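Local coordinates for protein biliverdin reductase (Synechocystis sp., PDB 5B3T) that probably reduces the linear tetrapyrrole biliverdin with NADPH as cofactor, on a Rossmann fold shared with the Gfo/Idh/MocA family, at residues 24-29 / 52-57; 125-130 / 292-297; 165-170 / 209-214. All blocks are in the same frame, centred on the assembly; numbering follows the deposited sequence.

Interaction 1: 24-29 / 52-57; sequences AAQRRA and AKFADT
The first two helices of the Rossmann fold meet where the ring of F54, on helix 48-58, reaches across to A25, Q26 and A29 on helix 23-34. The two segments run almost parallel, 12° apart, with axes still 11.8 Å from each other, a gap that the long phenylalanine side chain fills. With CG anti to the backbone N (chi1 -166°) the ring of F54 is carried away from its own helix and its far edge is presented to the other. F54 CE2 lies 3.9 Å from Q26 CG, and Q26 CG and the carbonyl carbon of A25 meet the ring at its edge, near its plane. F54 CZ comes within 3.8 Å of A29 CB, while A25 CB stands 4.2 Å from F54 CE2. Two alanines one turn apart suit this face, since they also rest on I18 of strand 14-19. A25 would fit the last position of a GxGxxA motif, beside A24, which contacts NADP(+) when the cofactor is bound. Q26 lays its CG against the ring and sends its extended amide past it, the two planes 62° apart, to hydrogen-bond T21 O through NE2. The ring of F54 also meets those of F43 and F58. With F54 replaced by an alanine, a gap would probably open between the two helices, the A25 and A29 methyls and Q26 CG losing their contact on this side. The contact is thus dispersion between carbons, and the polar end of glutamine is satisfied by its bond to the cofactor-binding loop.

Interaction 2: 125-130 / 292-297; sequences GKLLHV and EAVLDY
NE2 of H129 is hydrogen-bonded to OD1 of D290, and the same imidazole packs against V294, one turn further along helix 283-300. The carboxylate has a second mate, for its OD2 forms a salt bridge with R28, so the aspartate links the strand to a basic side chain of helix 23-34; that positive neighbour would probably help to keep D290 ionised. Against the ring carbon CD2 of H129 comes V294 CG2, at 3.5 Å, the closest approach of the two segments. Histidine suits the place because it offers a polar nitrogen to D290 and carbon surface to valine within one flat group. The other branch of V294, CG1, which lies anti to the backbone N (chi1 165°), meets L127 CD2 at 3.9 Å. Both methyls are thus used, one for L127, just before the strand, and one for H129 on it, as a beta-branched side chain readily allows. L127 in turn divides its branches: CD1 lies 4.0 Å from CE2 of Y297, which its CB also approaches, the leucine and the tyrosine sliding past each other in opposite directions. L304 adds to the cover over L127 and H129. L127 and H129 point to helix 283-300, whereas L128 between them is turned to L117 and A121 of helix 111-124. Backbone bonds to V101 and L103 tie the strand to its parallel neighbour, 100-104. This alternation, a helix over each face of an outermost parallel strand, is characteristic of the three-layered alpha/beta/alpha Rossmann fold, here with one covering helix supplied by the C-terminal half of the chain.

Interaction 3: 165-170 / 209-214; sequences NPAPQR and WDQPNP
A167 and Q211 form the close part of this contact, whereas Q169 and N213 meet loosely at its more exposed end. The methyl CB of A167 lies 3.5 Å from NE2 of Q211, in which the bend at chi2 (-79°) brings the amide round to the 165-170 loop. Alanine leaves room for that amide. The nearby A167 O is badly angled for a bond to it; instead a water completes the link, accepting from Q211 NE2 at 3.0 Å and donating to P168 O at 2.6 Å. One glutamine N-H thus reaches a backbone carbonyl through a single solvent molecule, and a long flexible side chain suits such a join. At the looser end, Q169 NE2 and N213 ND2 approach to 4.0 Å. The side chains cross at about a right angle, their amide planes 78° apart; both atoms are amide nitrogens as modelled, and the approach is a loose contact and not a bond. N213 spends its OD1 on E215 N, an Asx turn that shapes the bend after the strand. A167 N is hydrogen-bonded to E242 OE2, which ties the loop, with its cis peptide before P166, to the end of strand 233-241. A167 and Q211 both rest on R218 of strand 217-228, to which W209 is joined by backbone bonds, while D210 is hydrogen-bonded to H175 of helix 175-178; the contact therefore sits at the end of the outermost strand 199-210, beside the loop leaving strand 153-163.

Overall arrangement
Interaction 1 lies wholly in the Rossmann part of the chain, whereas interaction 2 joins that part to helix 283-300 of the C-terminal part. Their centres are about 21 Å apart and their nearest atoms about 5 Å, without touching; D290 bridges them. Interaction 3 belongs to the C-terminal alpha/beta part, about 28 Å between centres from interaction 1 and about 39 Å from interaction 2, on the opposite side of the chain's centre from the latter. In sequence it is nested within the loop that interaction 2 closes. The cofactor relates interactions 1 and 3: A24 and R170 both bind NADP(+), which is absent here, while H129 lies about 10 Å from Y105 of that site, side chain to side chain.

Interaction 1: 24-29 / 52-57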
loop_
_atom_site.group_PDB
_atom_site.type_symbol
_atom_site.label_atom_id
_atom_site.label_comp_id
_atom_site.label_asym_id
_atom_site.label_seq_id
_atom_site.Cartn_x
_atom_site.Cartn_y
_atom_site.Cartn_z
ATOM N N ALA A 24 1.996 -1.874 -9.190
ATOM C CA ALA A 24 0.961 -0.847 -9.144
ATOM C C ALA A 24 1.090 0.113 -10.320
ATOM O O ALA A 24 0.084 0.507 -10.922
ATOM C CB ALA A 24 1.028 -0.091 -7.817
ATOM N N ALA A 25 2.321 0.491 -10.668
ATOM C CA ALA A 25 2.532 1.381 -11.803
ATOM C C ALA A 25 2.079 0.733 -13.105
ATOM O O ALA A 25 1.486 1.397 -13.964
ATOM C CB ALA A 25 4.005 1.780 -11.888
ATOM N N GLN A 26 2.346 -0.564 -13.268
ATOM C CA GLN A 26 1.975 -1.247 -14.503
ATOM C C GLN A 26 0.460 -1.352 -14.642
ATOM O O GLN A 26 -0.090 -1.108 -15.722
ATOM C CB GLN A 26 2.628 -2.631 -14.550
ATOM C CG GLN A 26 4.140 -2.585 -14.710
ATOM C CD GLN A 26 4.801 -3.934 -14.495
ATOM O OE1 GLN A 26 4.239 -4.976 -14.832
ATOM N NE2 GLN A 26 6.003 -3.920 -13.927
ATOM N N ARG A 27 -0.233 -1.712 -13.557
ATOM C CA ARG A 27 -1.690 -1.800 -13.605
ATOM C C ARG A 27 -2.318 -0.447 -13.915
ATOM O O ARG A 27 -3.255 -0.360 -14.716
ATOM C CB ARG A 27 -2.232 -2.348 -12.285
ATOM C CG ARG A 27 -1.839 -3.787 -12.003
ATOM C CD ARG A 27 -2.196 -4.675 -13.177
ATOM N NE ARG A 27 -2.078 -6.093 -12.857
ATOM C CZ ARG A 27 -2.012 -7.056 -13.771
ATOM N NH1 ARG A 27 -2.037 -6.744 -15.059
ATOM N NH2 ARG A 27 -1.908 -8.325 -13.400
ATOM N N ARG A 28 -1.819 0.619 -13.284
ATOM C CA ARG A 28 -2.320 1.957 -13.582
ATOM C C ARG A 28 -2.044 2.328 -15.033
ATOM O O ARG A 28 -2.913 2.878 -15.722
ATOM C CB ARG A 28 -1.682 2.980 -12.640
ATOM C CG ARG A 28 -1.982 2.766 -11.164
ATOM C CD ARG A 28 -3.372 3.238 -10.780
ATOM N NE ARG A 28 -3.556 3.214 -9.331
ATOM C CZ ARG A 28 -4.683 3.551 -8.714
ATOM N NH1 ARG A 28 -5.736 3.943 -9.417
ATOM N NH2 ARG A 28 -4.757 3.499 -7.390
ATOM N N ALA A 29 -0.833 2.034 -15.515
ATOM C CA ALA A 29 -0.473 2.371 -16.888
ATOM C C ALA A 29 -1.375 1.658 -17.887
ATOM O O ALA A 29 -1.768 2.240 -18.904
ATOM C CB ALA A 29 0.991 2.021 -17.150
ATOM N N ALA A 52 13.830 0.146 -18.453
ATOM C CA ALA A 52 13.849 -0.244 -19.859
ATOM C C ALA A 52 12.647 -1.113 -20.206
ATOM O O ALA A 52 12.005 -0.916 -21.244
ATOM C CB ALA A 52 15.153 -0.974 -20.179
ATOM N N LYS A 53 12.326 -2.082 -19.345
ATOM C CA LYS A 53 11.180 -2.949 -19.602
ATOM C C LYS A 53 9.882 -2.154 -19.631
ATOM O O LYS A 53 9.022 -2.385 -20.490
ATOM C CB LYS A 53 11.105 -4.051 -18.545
ATOM C CG LYS A 53 12.286 -5.008 -18.541
ATOM C CD LYS A 53 11.952 -6.288 -17.786
ATOM C CE LYS A 53 11.708 -6.016 -16.310
ATOM N NZ LYS A 53 12.383 -7.020 -15.440
ATOM N N PHE A 54 9.723 -1.212 -18.697
ATOM C CA PHE A 54 8.505 -0.411 -18.642
ATOM C C PHE A 54 8.353 0.445 -19.892
ATOM O O PHE A 54 7.262 0.532 -20.467
ATOM C CB PHE A 54 8.519 0.460 -17.386
ATOM C CG PHE A 54 7.188 1.069 -17.047
ATOM C CD1 PHE A 54 6.792 2.270 -17.614
ATOM C CD2 PHE A 54 6.337 0.444 -16.152
ATOM C CE1 PHE A 54 5.570 2.833 -17.299
ATOM C CE2 PHE A 54 5.114 1.000 -15.832
ATOM C CZ PHE A 54 4.730 2.198 -16.407
ATOM N N ALA A 55 9.442 1.084 -20.328
ATOM C CA ALA A 55 9.397 1.883 -21.548
ATOM C C ALA A 55 9.008 1.033 -22.750
ATOM O O ALA A 55 8.256 1.483 -23.622
ATOM C CB ALA A 55 10.750 2.555 -21.783
ATOM N N ASP A 56 9.507 -0.204 -22.810
ATOM C CA ASP A 56 9.202 -1.078 -23.939
ATOM C C ASP A 56 7.746 -1.528 -23.908
ATOM O O ASP A 56 7.051 -1.487 -24.930
ATOM C CB ASP A 56 10.138 -2.286 -23.932
ATOM C CG ASP A 56 10.174 -3.004 -25.267
ATOM O OD1 ASP A 56 10.632 -2.394 -26.255
ATOM O OD2 ASP A 56 9.748 -4.177 -25.327
ATOM N N THR A 57 7.268 -1.965 -22.739
ATOM C CA THR A 57 5.887 -2.421 -22.625
ATOM C C THR A 57 4.907 -1.322 -23.013
ATOM O O THR A 57 3.927 -1.578 -23.721
ATOM C CB THR A 57 5.603 -2.898 -21.200
ATOM O OG1 THR A 57 6.467 -3.994 -20.875
ATOM C CG2 THR A 57 4.146 -3.334 -21.055
#

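Interaction 2: 125-130 / 292-297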
loop_
_atom_site.group_PDB
_atom_site.type_symbol
_atom_site.label_atom_id
_atom_site.label_comp_id
_atom_site.label_asym_id
_atom_site.label_seq_id
_atom_site.Cartn_x
_atom_site.Cartn_y
_atom_site.Cartn_z
ATOM N N GLY A 125 -6.408 22.939 -4.371
ATOM C CA GLY A 125 -7.557 22.428 -5.102
ATOM C C GLY A 125 -7.215 21.282 -6.028
ATOM O O GLY A 125 -7.726 21.219 -7.153
ATOM N N LYS A 126 -6.349 20.375 -5.582
ATOM C CA LYS A 126 -5.911 19.244 -6.382
ATOM C C LYS A 126 -6.241 17.942 -5.665
ATOM O O LYS A 126 -6.324 17.893 -4.435
ATOM C CB LYS A 126 -4.404 19.309 -6.665
ATOM C CG LYS A 126 -3.981 20.482 -7.533
ATOM C CD LYS A 126 -4.363 20.266 -8.989
ATOM C CE LYS A 126 -4.263 21.563 -9.777
ATOM N NZ LYS A 126 -4.382 21.346 -11.244
ATOM N N LEU A 127 -6.423 16.887 -6.453
ATOM C CA LEU A 127 -6.715 15.573 -5.903
ATOM C C LEU A 127 -5.505 15.007 -5.171
ATOM O O LEU A 127 -4.372 15.082 -5.654
ATOM C CB LEU A 127 -7.137 14.618 -7.021
ATOM C CG LEU A 127 -7.380 13.152 -6.654
ATOM C CD1 LEU A 127 -8.564 13.021 -5.705
ATOM C CD2 LEU A 127 -7.584 12.302 -7.907
ATOM N N LEU A 128 -5.752 14.447 -3.989
ATOM C CA LEU A 128 -4.782 13.613 -3.286
ATOM C C LEU A 128 -5.501 12.325 -2.919
ATOM O O LEU A 128 -6.315 12.307 -1.990
ATOM C CB LEU A 128 -4.218 14.304 -2.044
ATOM C CG LEU A 128 -3.267 13.446 -1.201
ATOM C CD1 LEU A 128 -2.017 13.083 -1.990
ATOM C CD2 LEU A 128 -2.896 14.157 0.088
ATOM N N HIS A 129 -5.214 11.258 -3.658
ATOM C CA HIS A 129 -5.935 9.999 -3.551
ATOM C C HIS A 129 -4.945 8.876 -3.282
ATOM O O HIS A 129 -3.938 8.750 -3.986
ATOM C CB HIS A 129 -6.728 9.729 -4.833
ATOM C CG HIS A 129 -7.428 8.407 -4.851
ATOM N ND1 HIS A 129 -8.445 8.088 -3.979
ATOM C CD2 HIS A 129 -7.265 7.326 -5.652
ATOM C CE1 HIS A 129 -8.874 6.865 -4.237
ATOM N NE2 HIS A 129 -8.175 6.381 -5.248
ATOM N N VAL A 130 -5.229 8.068 -2.263
ATOM C CA VAL A 130 -4.359 6.969 -1.863
ATOM C C VAL A 130 -5.194 5.702 -1.751
ATOM O O VAL A 130 -6.260 5.709 -1.123
ATOM C CB VAL A 130 -3.648 7.254 -0.526
ATOM C CG1 VAL A 130 -2.737 6.088 -0.147
ATOM C CG2 VAL A 130 -2.862 8.551 -0.599
ATOM N N GLU A 292 -10.633 4.155 -12.919
ATOM C CA GLU A 292 -11.788 4.721 -13.607
ATOM C C GLU A 292 -12.553 5.683 -12.706
ATOM O O GLU A 292 -13.088 6.692 -13.181
ATOM C CB GLU A 292 -12.693 3.601 -14.118
ATOM C CG GLU A 292 -12.065 2.795 -15.247
ATOM C CD GLU A 292 -12.924 1.630 -15.700
ATOM O OE1 GLU A 292 -13.885 1.279 -14.987
ATOM O OE2 GLU A 292 -12.635 1.066 -16.777
ATOM N N ALA A 293 -12.611 5.394 -11.403
ATOM C CA ALA A 293 -13.229 6.331 -10.471
ATOM C C ALA A 293 -12.455 7.642 -10.418
ATOM O O ALA A 293 -13.051 8.724 -10.359
ATOM C CB ALA A 293 -13.327 5.703 -9.081
ATOM N N VAL A 294 -11.121 7.563 -10.440
ATOM C CA VAL A 294 -10.297 8.769 -10.448
ATOM C C VAL A 294 -10.551 9.574 -11.713
ATOM O O VAL A 294 -10.718 10.799 -11.668
ATOM C CB VAL A 294 -8.809 8.398 -10.298
ATOM C CG1 VAL A 294 -7.921 9.571 -10.671
ATOM C CG2 VAL A 294 -8.515 7.937 -8.875
ATOM N N LEU A 295 -10.585 8.901 -12.862
ATOM C CA LEU A 295 -10.907 9.582 -14.109
ATOM C C LEU A 295 -12.285 10.226 -14.040
ATOM O O LEU A 295 -12.478 11.353 -14.510
ATOM C CB LEU A 295 -10.823 8.593 -15.273
ATOM C CG LEU A 295 -9.383 8.178 -15.588
ATOM C CD1 LEU A 295 -9.327 7.125 -16.678
ATOM C CD2 LEU A 295 -8.565 9.399 -15.979
ATOM N N ASP A 296 -13.252 9.529 -13.440
ATOM C CA ASP A 296 -14.584 10.096 -13.253
ATOM C C ASP A 296 -14.514 11.403 -12.478
ATOM O O ASP A 296 -15.076 12.421 -12.898
ATOM C CB ASP A 296 -15.489 9.093 -12.529
ATOM C CG ASP A 296 -16.523 8.453 -13.450
ATOM O OD1 ASP A 296 -16.148 7.627 -14.318
ATOM O OD2 ASP A 296 -17.729 8.752 -13.284
ATOM N N TYR A 297 -13.812 11.397 -11.347
ATOM C CA TYR A 297 -13.710 12.602 -10.530
ATOM C C TYR A 297 -13.081 13.749 -11.310
ATOM O O TYR A 297 -13.569 14.883 -11.270
ATOM C CB TYR A 297 -12.909 12.330 -9.250
ATOM C CG TYR A 297 -12.629 13.592 -8.483
ATOM C CD1 TYR A 297 -13.639 14.221 -7.767
ATOM C CD2 TYR A 297 -11.364 14.172 -8.496
ATOM C CE1 TYR A 297 -13.394 15.381 -7.072
ATOM C CE2 TYR A 297 -11.115 15.332 -7.805
ATOM C CZ TYR A 297 -12.133 15.930 -7.095
ATOM O OH TYR A 297 -11.888 17.087 -6.403
#

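Interaction 3: 165-170 / 209-214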
loop_
_atom_site.group_PDB
_atom_site.type_symbol
_atom_site.label_atom_id
_atom_site.label_comp_id
_atom_site.label_asym_id
_atom_site.label_seq_id
_atom_site.Cartn_x
_atom_site.Cartn_y
_atom_site.Cartn_z
ATOM N N ASN A 165 17.679 -15.504 0.314
ATOM C CA ASN A 165 19.105 -15.729 0.520
ATOM C C ASN A 165 19.787 -15.888 -0.839
ATOM O O ASN A 165 19.461 -16.803 -1.592
ATOM C CB ASN A 165 19.326 -16.967 1.398
ATOM C CG ASN A 165 20.757 -17.098 1.888
ATOM O OD1 ASN A 165 21.553 -16.170 1.777
ATOM N ND2 ASN A 165 21.086 -18.259 2.445
ATOM N N PRO A 166 20.732 -14.990 -1.163
ATOM C CA PRO A 166 21.205 -13.896 -0.312
ATOM C C PRO A 166 20.291 -12.672 -0.327
ATOM O O PRO A 166 19.568 -12.443 -1.295
ATOM C CB PRO A 166 22.564 -13.558 -0.921
ATOM C CG PRO A 166 22.370 -13.826 -2.371
ATOM C CD PRO A 166 21.455 -15.028 -2.449
ATOM N N ALA A 167 20.326 -11.903 0.751
ATOM C CA ALA A 167 19.587 -10.654 0.784
ATOM C C ALA A 167 20.197 -9.679 -0.219
ATOM O O ALA A 167 21.421 -9.502 -0.236
ATOM C CB ALA A 167 19.604 -10.054 2.187
ATOM N N PRO A 168 19.394 -9.038 -1.057
ATOM C CA PRO A 168 19.947 -8.158 -2.088
ATOM C C PRO A 168 20.409 -6.828 -1.514
ATOM O O PRO A 168 20.063 -6.439 -0.397
ATOM C CB PRO A 168 18.766 -7.961 -3.043
ATOM C CG PRO A 168 17.570 -8.031 -2.134
ATOM C CD PRO A 168 17.919 -9.050 -1.070
ATOM N N GLN A 169 21.211 -6.129 -2.311
ATOM C CA GLN A 169 21.609 -4.763 -1.987
ATOM C C GLN A 169 20.749 -3.790 -2.792
ATOM O O GLN A 169 21.206 -3.098 -3.702
ATOM C CB GLN A 169 23.098 -4.561 -2.254
ATOM C CG GLN A 169 23.748 -3.562 -1.309
ATOM C CD GLN A 169 24.946 -2.857 -1.918
ATOM O OE1 GLN A 169 25.058 -2.738 -3.138
ATOM N NE2 GLN A 169 25.847 -2.382 -1.066
ATOM N N ARG A 170 19.464 -3.766 -2.438
ATOM C CA ARG A 170 18.491 -2.898 -3.085
ATOM C C ARG A 170 17.629 -2.234 -2.015
ATOM O O ARG A 170 17.719 -2.553 -0.826
ATOM C CB ARG A 170 17.635 -3.672 -4.097
ATOM C CG ARG A 170 16.725 -4.719 -3.481
ATOM C CD ARG A 170 16.006 -5.528 -4.550
ATOM N NE ARG A 170 15.186 -4.692 -5.421
ATOM C CZ ARG A 170 14.095 -5.116 -6.051
ATOM N NH1 ARG A 170 13.685 -6.368 -5.901
ATOM N NH2 ARG A 170 13.409 -4.287 -6.827
ATOM N N TRP A 209 18.922 -8.058 11.265
ATOM C CA TRP A 209 20.226 -8.671 11.034
ATOM C C TRP A 209 20.937 -7.806 10.000
ATOM O O TRP A 209 20.546 -7.790 8.828
ATOM C CB TRP A 209 20.094 -10.109 10.531
ATOM C CG TRP A 209 19.621 -11.128 11.533
ATOM C CD1 TRP A 209 20.382 -12.071 12.163
ATOM C CD2 TRP A 209 18.275 -11.331 11.988
ATOM N NE1 TRP A 209 19.598 -12.837 12.991
ATOM C CE2 TRP A 209 18.301 -12.404 12.903
ATOM C CE3 TRP A 209 17.054 -10.704 11.720
ATOM C CZ2 TRP A 209 17.154 -12.864 13.548
ATOM C CZ3 TRP A 209 15.917 -11.163 12.362
ATOM C CH2 TRP A 209 15.975 -12.231 13.265
ATOM N N ASP A 210 21.968 -7.085 10.424
ATOM C CA ASP A 210 22.633 -6.148 9.530
ATOM C C ASP A 210 23.549 -6.867 8.546
ATOM O O ASP A 210 24.092 -7.937 8.831
ATOM C CB ASP A 210 23.448 -5.125 10.322
ATOM C CG ASP A 210 22.593 -4.016 10.899
ATOM O OD1 ASP A 210 21.405 -3.921 10.525
ATOM O OD2 ASP A 210 23.113 -3.235 11.723
ATOM N N GLN A 211 23.708 -6.263 7.374
ATOM C CA GLN A 211 24.744 -6.655 6.432
ATOM C C GLN A 211 26.077 -6.066 6.884
ATOM O O GLN A 211 26.123 -5.250 7.808
ATOM C CB GLN A 211 24.371 -6.181 5.026
ATOM C CG GLN A 211 23.193 -6.898 4.388
ATOM C CD GLN A 211 23.567 -8.260 3.818
ATOM O OE1 GLN A 211 24.572 -8.850 4.206
ATOM N NE2 GLN A 211 22.754 -8.761 2.890
ATOM N N PRO A 212 27.196 -6.492 6.282
ATOM C CA PRO A 212 28.477 -5.829 6.587
ATOM C C PRO A 212 28.417 -4.322 6.407
ATOM O O PRO A 212 28.958 -3.578 7.234
ATOM C CB PRO A 212 29.448 -6.494 5.605
ATOM C CG PRO A 212 28.884 -7.857 5.406
ATOM C CD PRO A 212 27.386 -7.686 5.438
ATOM N N ASN A 213 27.761 -3.852 5.347
ATOM C CA ASN A 213 27.396 -2.448 5.213
ATOM C C ASN A 213 26.120 -2.231 6.018
ATOM O O ASN A 213 25.039 -2.652 5.590
ATOM C CB ASN A 213 27.204 -2.074 3.739
ATOM C CG ASN A 213 26.724 -0.639 3.542
ATOM O OD1 ASN A 213 26.558 0.122 4.497
ATOM N ND2 ASN A 213 26.508 -0.264 2.287
ATOM N N PRO A 214 26.202 -1.574 7.180
ATOM C CA PRO A 214 25.039 -1.504 8.077
ATOM C C PRO A 214 23.896 -0.639 7.566
ATOM O O PRO A 214 22.875 -0.531 8.255
ATOM C CB PRO A 214 25.637 -0.926 9.367
ATOM C CG PRO A 214 26.780 -0.093 8.892
ATOM C CD PRO A 214 27.358 -0.830 7.710
HETATM O O HOH W 1 20.837 -6.585 2.052
#